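Local coordinates for DNA primase (Aquifex aeolicus, PDB 2AU3), which probably synthesises, as a zinc- and magnesium-dependent RNA polymerase, the short RNA primers from which DNA polymerase starts during DNA replication, at residues A[189-194]-A[230-235]; A[104-109]-A[197-202]. All coordinates share one frame; numbering follows the deposited sequence.

Contact 1. Residues A[189-194]-A[230-235]; sequences VVIPIK and NLFGLY
Phe232 meets Ile191 and Pro192 where the antiparallel sheet of the primase catalytic core, through strand 188-194, abuts the TOPRIM-type mixed sheet, in which the short, weakly bonded strand 231-232 is an edge strand. The two segments share no direct hydrogen bond; apolar packing and one water join them. With CG1 of Ile191 turned beside the backbone N (chi1 -51°), the CG2 branch stands anti to that nitrogen and reaches the far end of the ring, 3.4 Å from Phe232 CZ, the two side chains crossing at about a right angle. From the neighbouring residue, Pro192 O lies in the plane of the ring at its edge, 3.5 Å from Phe232 CE1, where the slightly positive C-H rim suits a carbonyl oxygen. A phenylalanine suits the place because its ring carries an apolar surface from its own strand to Ile191 and a C-H edge to Pro192 O; an alanine here would probably open a gap beside Ile191 CG2 and leave the carbonyl of Pro192 without its aromatic edge. Tyr253 of helix 253-261 touches both Ile191 and Phe232, and Leu271 also packs on the ring, which lies about 10 Å, side chain to side chain, from Glu251, a predicted magnesium ligand. Nearer the surface, the aliphatic stem of Lys194 passes Tyr235, with Lys194 CD 4.1 Å from Tyr235 CD1, while Lys194 NZ goes on to a salt bridge with Asp144. Leu231 to Leu234 form a type II turn. Gly233, with its positive phi of 87°, suits the third position of that turn and also N-caps helix 234-244. The first turn of this helix presents Tyr235 N, which donates to a water at 2.9 Å; the same water can donate to Lys194 O, also 2.9 Å from the water oxygen.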
ATOM      1  N   VAL A 189       2.568 -12.550  10.151  1.00 15.87           N
ATOM      2  CA  VAL A 189       1.377 -11.864   9.664  1.00 15.42           C
ATOM      3  C   VAL A 189       1.826 -11.214   8.364  1.00 16.44           C
ATOM      4  O   VAL A 189       2.867 -10.592   8.321  1.00 17.40           O
ATOM      5  CB  VAL A 189       0.851 -10.831  10.695  1.00 16.44           C
ATOM      6  CG1 VAL A 189      -0.117  -9.767  10.026  1.00 14.71           C
ATOM      7  CG2 VAL A 189       0.134 -11.588  11.869  1.00 14.88           C
ATOM      8  N   VAL A 190       1.071 -11.444   7.295  1.00 15.73           N
ATOM      9  CA  VAL A 190       1.470 -11.063   5.980  1.00 15.26           C
ATOM     10  C   VAL A 190       0.710  -9.812   5.593  1.00 16.13           C
ATOM     11  O   VAL A 190      -0.503  -9.725   5.787  1.00 14.83           O
ATOM     12  CB  VAL A 190       1.187 -12.187   4.965  1.00 15.78           C
ATOM     13  CG1 VAL A 190       1.417 -11.690   3.572  1.00 15.91           C
ATOM     14  CG2 VAL A 190       2.084 -13.438   5.246  1.00 15.06           C
ATOM     15  N   ILE A 191       1.438  -8.842   5.051  1.00 15.57           N
ATOM     16  CA  ILE A 191       0.838  -7.612   4.550  1.00 16.54           C
ATOM     17  C   ILE A 191       1.154  -7.522   3.064  1.00 16.63           C
ATOM     18  O   ILE A 191       2.299  -7.262   2.672  1.00 16.90           O
ATOM     19  CB  ILE A 191       1.406  -6.367   5.314  1.00 16.62           C
ATOM     20  CG1 ILE A 191       1.313  -6.560   6.836  1.00 17.49           C
ATOM     21  CG2 ILE A 191       0.678  -5.099   4.909  1.00 14.43           C
ATOM     22  CD1 ILE A 191       2.662  -6.965   7.493  1.00 21.52           C
ATOM     23  N   PRO A 192       0.158  -7.802   2.230  1.00 16.16           N
ATOM     24  CA  PRO A 192       0.359  -7.774   0.788  1.00 16.35           C
ATOM     25  C   PRO A 192       0.778  -6.395   0.325  1.00 16.66           C
ATOM     26  O   PRO A 192       0.260  -5.393   0.820  1.00 16.46           O
ATOM     27  CB  PRO A 192      -1.028  -8.109   0.244  1.00 15.67           C
ATOM     28  CG  PRO A 192      -1.598  -8.995   1.333  1.00 16.64           C
ATOM     29  CD  PRO A 192      -1.208  -8.224   2.576  1.00 16.22           C
ATOM     30  N   ILE A 193       1.707  -6.371  -0.617  1.00 16.90           N
ATOM     31  CA  ILE A 193       2.189  -5.143  -1.211  1.00 17.39           C
ATOM     32  C   ILE A 193       1.625  -5.080  -2.613  1.00 17.66           C
ATOM     33  O   ILE A 193       1.815  -6.022  -3.403  1.00 17.00           O
ATOM     34  CB  ILE A 193       3.719  -5.144  -1.252  1.00 17.40           C
ATOM     35  CG1 ILE A 193       4.285  -5.211   0.179  1.00 17.56           C
ATOM     36  CG2 ILE A 193       4.213  -3.923  -2.016  1.00 17.67           C
ATOM     37  CD1 ILE A 193       5.814  -5.229   0.275  1.00 16.69           C
ATOM     38  N   LYS A 194       0.880  -4.006  -2.897  1.00 17.80           N
ATOM     39  CA  LYS A 194       0.222  -3.817  -4.190  1.00 18.98           C
ATOM     40  C   LYS A 194       0.865  -2.689  -4.962  1.00 20.31           C
ATOM     41  O   LYS A 194       1.272  -1.687  -4.371  1.00 21.06           O
ATOM     42  CB  LYS A 194      -1.274  -3.501  -4.014  1.00 18.87           C
ATOM     43  CG  LYS A 194      -2.039  -4.646  -3.341  1.00 18.71           C
ATOM     44  CD  LYS A 194      -3.509  -4.357  -3.121  1.00 22.48           C
ATOM     45  CE  LYS A 194      -4.164  -5.510  -2.335  1.00 22.72           C
ATOM     46  NZ  LYS A 194      -5.645  -5.509  -2.479  1.00 28.95           N
ATOM     47  N   ASN A 230       7.754   1.611  -5.192  1.00 20.78           N
ATOM     48  CA  ASN A 230       6.350   1.456  -4.798  1.00 19.93           C
ATOM     49  C   ASN A 230       6.060   2.078  -3.431  1.00 18.38           C
ATOM     50  O   ASN A 230       6.948   2.164  -2.586  1.00 17.49           O
ATOM     51  CB  ASN A 230       5.977  -0.032  -4.778  1.00 19.79           C
ATOM     52  CG  ASN A 230       5.896  -0.633  -6.168  1.00 23.70           C
ATOM     53  OD1 ASN A 230       4.875  -0.510  -6.833  1.00 22.23           O
ATOM     54  ND2 ASN A 230       6.988  -1.267  -6.624  1.00 23.38           N
ATOM     55  N   LEU A 231       4.815   2.497  -3.214  1.00 17.49           N
ATOM     56  CA  LEU A 231       4.415   2.986  -1.903  1.00 17.89           C
ATOM     57  C   LEU A 231       3.306   2.116  -1.354  1.00 18.31           C
ATOM     58  O   LEU A 231       2.288   1.891  -2.030  1.00 19.40           O
ATOM     59  CB  LEU A 231       3.936   4.456  -1.956  1.00 17.51           C
ATOM     60  CG  LEU A 231       5.017   5.534  -2.096  1.00 18.61           C
ATOM     61  CD1 LEU A 231       4.411   6.822  -2.619  1.00 21.09           C
ATOM     62  CD2 LEU A 231       5.726   5.775  -0.768  1.00 17.50           C
ATOM     63  N   PHE A 232       3.486   1.643  -0.129  1.00 17.16           N
ATOM     64  CA  PHE A 232       2.408   0.949   0.545  1.00 16.95           C
ATOM     65  C   PHE A 232       1.201   1.865   0.689  1.00 17.03           C
ATOM     66  O   PHE A 232       1.330   3.028   1.130  1.00 15.70           O
ATOM     67  CB  PHE A 232       2.834   0.477   1.931  1.00 16.13           C
ATOM     68  CG  PHE A 232       1.790  -0.382   2.613  1.00 18.32           C
ATOM     69  CD1 PHE A 232       1.432  -1.615   2.064  1.00 19.32           C
ATOM     70  CD2 PHE A 232       1.175   0.035   3.788  1.00 17.65           C
ATOM     71  CE1 PHE A 232       0.464  -2.421   2.682  1.00 19.71           C
ATOM     72  CE2 PHE A 232       0.204  -0.767   4.425  1.00 20.41           C
ATOM     73  CZ  PHE A 232      -0.154  -1.982   3.869  1.00 19.80           C
ATOM     74  N   GLY A 233       0.028   1.327   0.360  1.00 16.16           N
ATOM     75  CA  GLY A 233      -1.215   2.036   0.531  1.00 16.72           C
ATOM     76  C   GLY A 233      -1.625   2.939  -0.625  1.00 17.09           C
ATOM     77  O   GLY A 233      -2.733   3.462  -0.623  1.00 17.30           O
ATOM     78  N   LEU A 234      -0.758   3.140  -1.615  1.00 16.61           N
ATOM     79  CA  LEU A 234      -1.117   4.040  -2.706  1.00 17.45           C
ATOM     80  C   LEU A 234      -2.428   3.653  -3.417  1.00 17.24           C
ATOM     81  O   LEU A 234      -3.302   4.503  -3.633  1.00 16.19           O
ATOM     82  CB  LEU A 234       0.036   4.216  -3.693  1.00 17.92           C
ATOM     83  CG  LEU A 234      -0.078   5.311  -4.729  1.00 20.03           C
ATOM     84  CD1 LEU A 234      -0.267   6.697  -4.069  1.00 20.78           C
ATOM     85  CD2 LEU A 234       1.198   5.274  -5.568  1.00 24.09           C
ATOM     86  N   TYR A 235      -2.589   2.367  -3.716  1.00 16.32           N
ATOM     87  CA  TYR A 235      -3.780   1.892  -4.390  1.00 16.76           C
ATOM     88  C   TYR A 235      -5.023   2.234  -3.544  1.00 17.05           C
ATOM     89  O   TYR A 235      -6.029   2.747  -4.044  1.00 16.51           O
ATOM     90  CB  TYR A 235      -3.698   0.379  -4.597  1.00 16.71           C
ATOM     91  CG  TYR A 235      -5.012  -0.227  -5.027  1.00 17.83           C
ATOM     92  CD1 TYR A 235      -5.726  -1.067  -4.175  1.00 17.95           C
ATOM     93  CD2 TYR A 235      -5.544   0.036  -6.306  1.00 15.65           C
ATOM     94  CE1 TYR A 235      -6.933  -1.650  -4.589  1.00 19.92           C
ATOM     95  CE2 TYR A 235      -6.725  -0.536  -6.737  1.00 17.02           C
ATOM     96  CZ  TYR A 235      -7.430  -1.358  -5.866  1.00 21.89           C
ATOM     97  OH  TYR A 235      -8.624  -1.926  -6.269  1.00 25.18           O
TER
HETATM   98  O   HOH W   1      -0.387   0.532  -3.517  1.00 22.82           O

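Contact 2. Residues A[104-109]-A[197-202]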
ATOM      1  N   LYS A 104       1.359 -15.837 -15.239  1.00 22.89           N
ATOM      2  CA  LYS A 104       1.183 -16.811 -14.165  1.00 22.51           C
ATOM      3  C   LYS A 104       1.742 -16.292 -12.855  1.00 21.23           C
ATOM      4  O   LYS A 104       1.204 -16.592 -11.803  1.00 21.29           O
ATOM      5  CB  LYS A 104       1.827 -18.158 -14.502  1.00 22.05           C
ATOM      6  CG  LYS A 104       1.198 -18.937 -15.653  1.00 25.00           C
ATOM      7  CD  LYS A 104       1.970 -20.263 -15.906  1.00 32.35           C
ATOM      8  CE  LYS A 104       3.436 -20.195 -15.367  1.00 35.96           C
ATOM      9  NZ  LYS A 104       4.314 -21.383 -15.650  1.00 37.52           N
ATOM     10  N   VAL A 105       2.850 -15.563 -12.926  1.00 20.19           N
ATOM     11  CA  VAL A 105       3.444 -14.926 -11.738  1.00 20.07           C
ATOM     12  C   VAL A 105       2.392 -14.081 -10.982  1.00 19.85           C
ATOM     13  O   VAL A 105       2.140 -14.286  -9.785  1.00 18.90           O
ATOM     14  CB  VAL A 105       4.720 -14.129 -12.134  1.00 20.25           C
ATOM     15  CG1 VAL A 105       5.222 -13.212 -10.988  1.00 20.50           C
ATOM     16  CG2 VAL A 105       5.834 -15.108 -12.535  1.00 20.32           C
ATOM     17  N   TYR A 106       1.714 -13.191 -11.708  1.00 19.69           N
ATOM     18  CA  TYR A 106       0.719 -12.316 -11.087  1.00 19.34           C
ATOM     19  C   TYR A 106      -0.449 -13.117 -10.553  1.00 19.65           C
ATOM     20  O   TYR A 106      -0.989 -12.806  -9.495  1.00 19.04           O
ATOM     21  CB  TYR A 106       0.232 -11.247 -12.088  1.00 20.25           C
ATOM     22  CG  TYR A 106       1.288 -10.193 -12.350  1.00 21.53           C
ATOM     23  CD1 TYR A 106       1.520  -9.159 -11.420  1.00 24.50           C
ATOM     24  CD2 TYR A 106       2.091 -10.250 -13.486  1.00 24.64           C
ATOM     25  CE1 TYR A 106       2.507  -8.187 -11.639  1.00 27.16           C
ATOM     26  CE2 TYR A 106       3.101  -9.294 -13.711  1.00 28.78           C
ATOM     27  CZ  TYR A 106       3.303  -8.260 -12.781  1.00 28.89           C
ATOM     28  OH  TYR A 106       4.296  -7.315 -12.993  1.00 28.96           O
ATOM     29  N   VAL A 107      -0.832 -14.168 -11.277  1.00 19.20           N
ATOM     30  CA  VAL A 107      -1.919 -15.004 -10.821  1.00 19.42           C
ATOM     31  C   VAL A 107      -1.498 -15.760  -9.567  1.00 19.33           C
ATOM     32  O   VAL A 107      -2.312 -15.936  -8.664  1.00 19.40           O
ATOM     33  CB  VAL A 107      -2.445 -15.958 -11.928  1.00 19.44           C
ATOM     34  CG1 VAL A 107      -3.327 -17.074 -11.341  1.00 19.72           C
ATOM     35  CG2 VAL A 107      -3.220 -15.166 -12.973  1.00 20.11           C
ATOM     36  N   ALA A 108      -0.229 -16.169  -9.501  1.00 18.39           N
ATOM     37  CA  ALA A 108       0.290 -16.877  -8.330  1.00 18.17           C
ATOM     38  C   ALA A 108       0.343 -15.951  -7.118  1.00 17.60           C
ATOM     39  O   ALA A 108      -0.062 -16.323  -6.017  1.00 16.46           O
ATOM     40  CB  ALA A 108       1.692 -17.449  -8.604  1.00 17.44           C
ATOM     41  N   LEU A 109       0.904 -14.765  -7.321  1.00 17.71           N
ATOM     42  CA  LEU A 109       0.929 -13.754  -6.264  1.00 18.54           C
ATOM     43  C   LEU A 109      -0.458 -13.579  -5.670  1.00 19.18           C
ATOM     44  O   LEU A 109      -0.618 -13.529  -4.462  1.00 18.94           O
ATOM     45  CB  LEU A 109       1.493 -12.424  -6.793  1.00 18.64           C
ATOM     46  CG  LEU A 109       3.029 -12.446  -6.823  1.00 16.78           C
ATOM     47  CD1 LEU A 109       3.610 -11.327  -7.726  1.00 17.68           C
ATOM     48  CD2 LEU A 109       3.598 -12.354  -5.382  1.00 15.45           C
ATOM     49  N   ARG A 197      -1.907   0.227  -9.080  1.00 22.07           N
ATOM     50  CA  ARG A 197      -3.161  -0.234  -9.686  1.00 22.91           C
ATOM     51  C   ARG A 197      -3.830  -1.407  -8.932  1.00 21.66           C
ATOM     52  O   ARG A 197      -4.835  -1.931  -9.359  1.00 20.48           O
ATOM     53  CB  ARG A 197      -2.958  -0.569 -11.187  1.00 25.47           C
ATOM     54  CG  ARG A 197      -1.945  -1.695 -11.465  1.00 34.66           C
ATOM     55  CD  ARG A 197      -1.722  -2.025 -12.953  1.00 64.82           C
ATOM     56  NE  ARG A 197      -2.922  -1.779 -13.761  1.00 71.10           N
ATOM     57  CZ  ARG A 197      -2.915  -1.386 -15.036  1.00 74.40           C
ATOM     58  NH1 ARG A 197      -1.762  -1.201 -15.685  1.00 75.74           N
ATOM     59  NH2 ARG A 197      -4.065  -1.179 -15.671  1.00 75.41           N
ATOM     60  N   GLY A 198      -3.283  -1.788  -7.786  1.00 20.73           N
ATOM     61  CA  GLY A 198      -3.925  -2.791  -6.974  1.00 20.85           C
ATOM     62  C   GLY A 198      -3.469  -4.214  -7.224  1.00 19.83           C
ATOM     63  O   GLY A 198      -4.031  -5.116  -6.636  1.00 19.69           O
ATOM     64  N   ARG A 199      -2.470  -4.423  -8.085  1.00 18.64           N
ATOM     65  CA  ARG A 199      -1.983  -5.796  -8.291  1.00 19.72           C
ATOM     66  C   ARG A 199      -1.022  -6.150  -7.191  1.00 17.94           C
ATOM     67  O   ARG A 199      -0.070  -5.397  -6.903  1.00 17.15           O
ATOM     68  CB  ARG A 199      -1.276  -5.965  -9.629  1.00 20.25           C
ATOM     69  CG  ARG A 199      -2.177  -5.846 -10.829  1.00 24.15           C
ATOM     70  CD  ARG A 199      -1.457  -6.204 -12.139  1.00 29.15           C
ATOM     71  NE  ARG A 199      -0.160  -5.524 -12.229  1.00 32.90           N
ATOM     72  CZ  ARG A 199       0.693  -5.663 -13.235  1.00 36.34           C
ATOM     73  NH1 ARG A 199       0.394  -6.467 -14.250  1.00 35.05           N
ATOM     74  NH2 ARG A 199       1.848  -4.994 -13.228  1.00 36.14           N
ATOM     75  N   VAL A 200      -1.261  -7.292  -6.571  1.00 17.81           N
ATOM     76  CA  VAL A 200      -0.341  -7.799  -5.566  1.00 16.83           C
ATOM     77  C   VAL A 200       0.992  -8.107  -6.262  1.00 16.93           C
ATOM     78  O   VAL A 200       1.033  -8.881  -7.222  1.00 16.33           O
ATOM     79  CB  VAL A 200      -0.912  -9.045  -4.881  1.00 16.88           C
ATOM     80  CG1 VAL A 200       0.161  -9.684  -3.970  1.00 16.26           C
ATOM     81  CG2 VAL A 200      -2.129  -8.661  -4.056  1.00 18.31           C
ATOM     82  N   ILE A 201       2.069  -7.465  -5.814  1.00 16.09           N
ATOM     83  CA  ILE A 201       3.378  -7.679  -6.416  1.00 16.49           C
ATOM     84  C   ILE A 201       4.347  -8.362  -5.448  1.00 17.18           C
ATOM     85  O   ILE A 201       5.445  -8.733  -5.841  1.00 18.17           O
ATOM     86  CB  ILE A 201       3.991  -6.357  -6.958  1.00 16.18           C
ATOM     87  CG1 ILE A 201       4.047  -5.271  -5.857  1.00 17.63           C
ATOM     88  CG2 ILE A 201       3.230  -5.882  -8.198  1.00 17.38           C
ATOM     89  CD1 ILE A 201       4.951  -4.093  -6.230  1.00 19.08           C
ATOM     90  N   GLY A 202       3.928  -8.533  -4.203  1.00 17.67           N
ATOM     91  CA  GLY A 202       4.743  -9.173  -3.172  1.00 18.01           C
ATOM     92  C   GLY A 202       4.141  -8.984  -1.801  1.00 18.48           C
ATOM     93  O   GLY A 202       2.941  -8.617  -1.667  1.00 18.37           O
TER
HETATM   94  O   HOH W   2      -1.003 -10.226  -8.661  1.00 18.61           O
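A helix packed across a strand at a classic beta bulge defines this contact: residues 104-109 of helix 101-122 cross residues 200-202 of strand 200-207 at 88°, the axes of these short pieces coming within 7.8 Å. In the bulge, Ile201 and Gly202 both face Ile193 of the adjoining strand. Toward the surface, Tyr106 and Arg199 form a cation-pi stack. The guanidinium lies flat over one face of the ring, planes 17° apart, with Arg199 CZ 4.0 Å from the ring centroid and displaced toward Tyr106 CE1, 3.5 Å from Arg199 CZ. A bend at chi3 (-48°) turns the end of the arginine chain into this pose, and Asp195 helps to hold it through a salt bridge to Arg199 NE. The tyrosine hydroxyl is close to Arg199 NH2 but badly angled for a hydrogen bond, so the stacking carries the pair. At the ring's edge, Ile201 CG2 is 4.2 Å from Tyr106 CE1. Almost one helical turn on, Leu109 offers its two branches to the strand backbone: Leu109 CD1 rests 3.6 Å from Val200 O, and Leu109 CD2 reaches the backbone of Gly202. Leu109 CB also packs on Val200 CG1, at 4.2 Å. Tyr167 of helix 164-168 touches Leu109 as well. One water bridges the two backbones, donating to Tyr106 O at 2.7 Å and to Val200 O at 2.8 Å. Val200 O is therefore hydrogen-bonded although Leu109 CB and CD1 lie against it. With both protons of the water spent on two carbonyls, and the arginine shared between a carboxylate and a pi face, the helix meets the strand by apolar packing, a water bridge and a cation-pi stack, with no direct hydrogen bond between the two segments.

How the contacts relate
Contact 1 and contact 2 involve neighbouring strands of one antiparallel sheet, 188-194 and 200-207, which backbone hydrogen bonds join at Ile193. Contact 1 lies near the centre of the chain and ties this sheet to the TOPRIM-type sheet; contact 2, farther out, ties it to helix 101-122. Both are largely buried, and each lacks a direct hydrogen bond between its segments and uses a water instead. Their aromatics work differently: in the interior, a phenylalanine meets aliphatic and carbonyl neighbours, whereas nearer solvent a tyrosine face takes a charged guanidinium. The contacts also meet directly, as Tyr235 packs on the turn at Arg197 and Gly198.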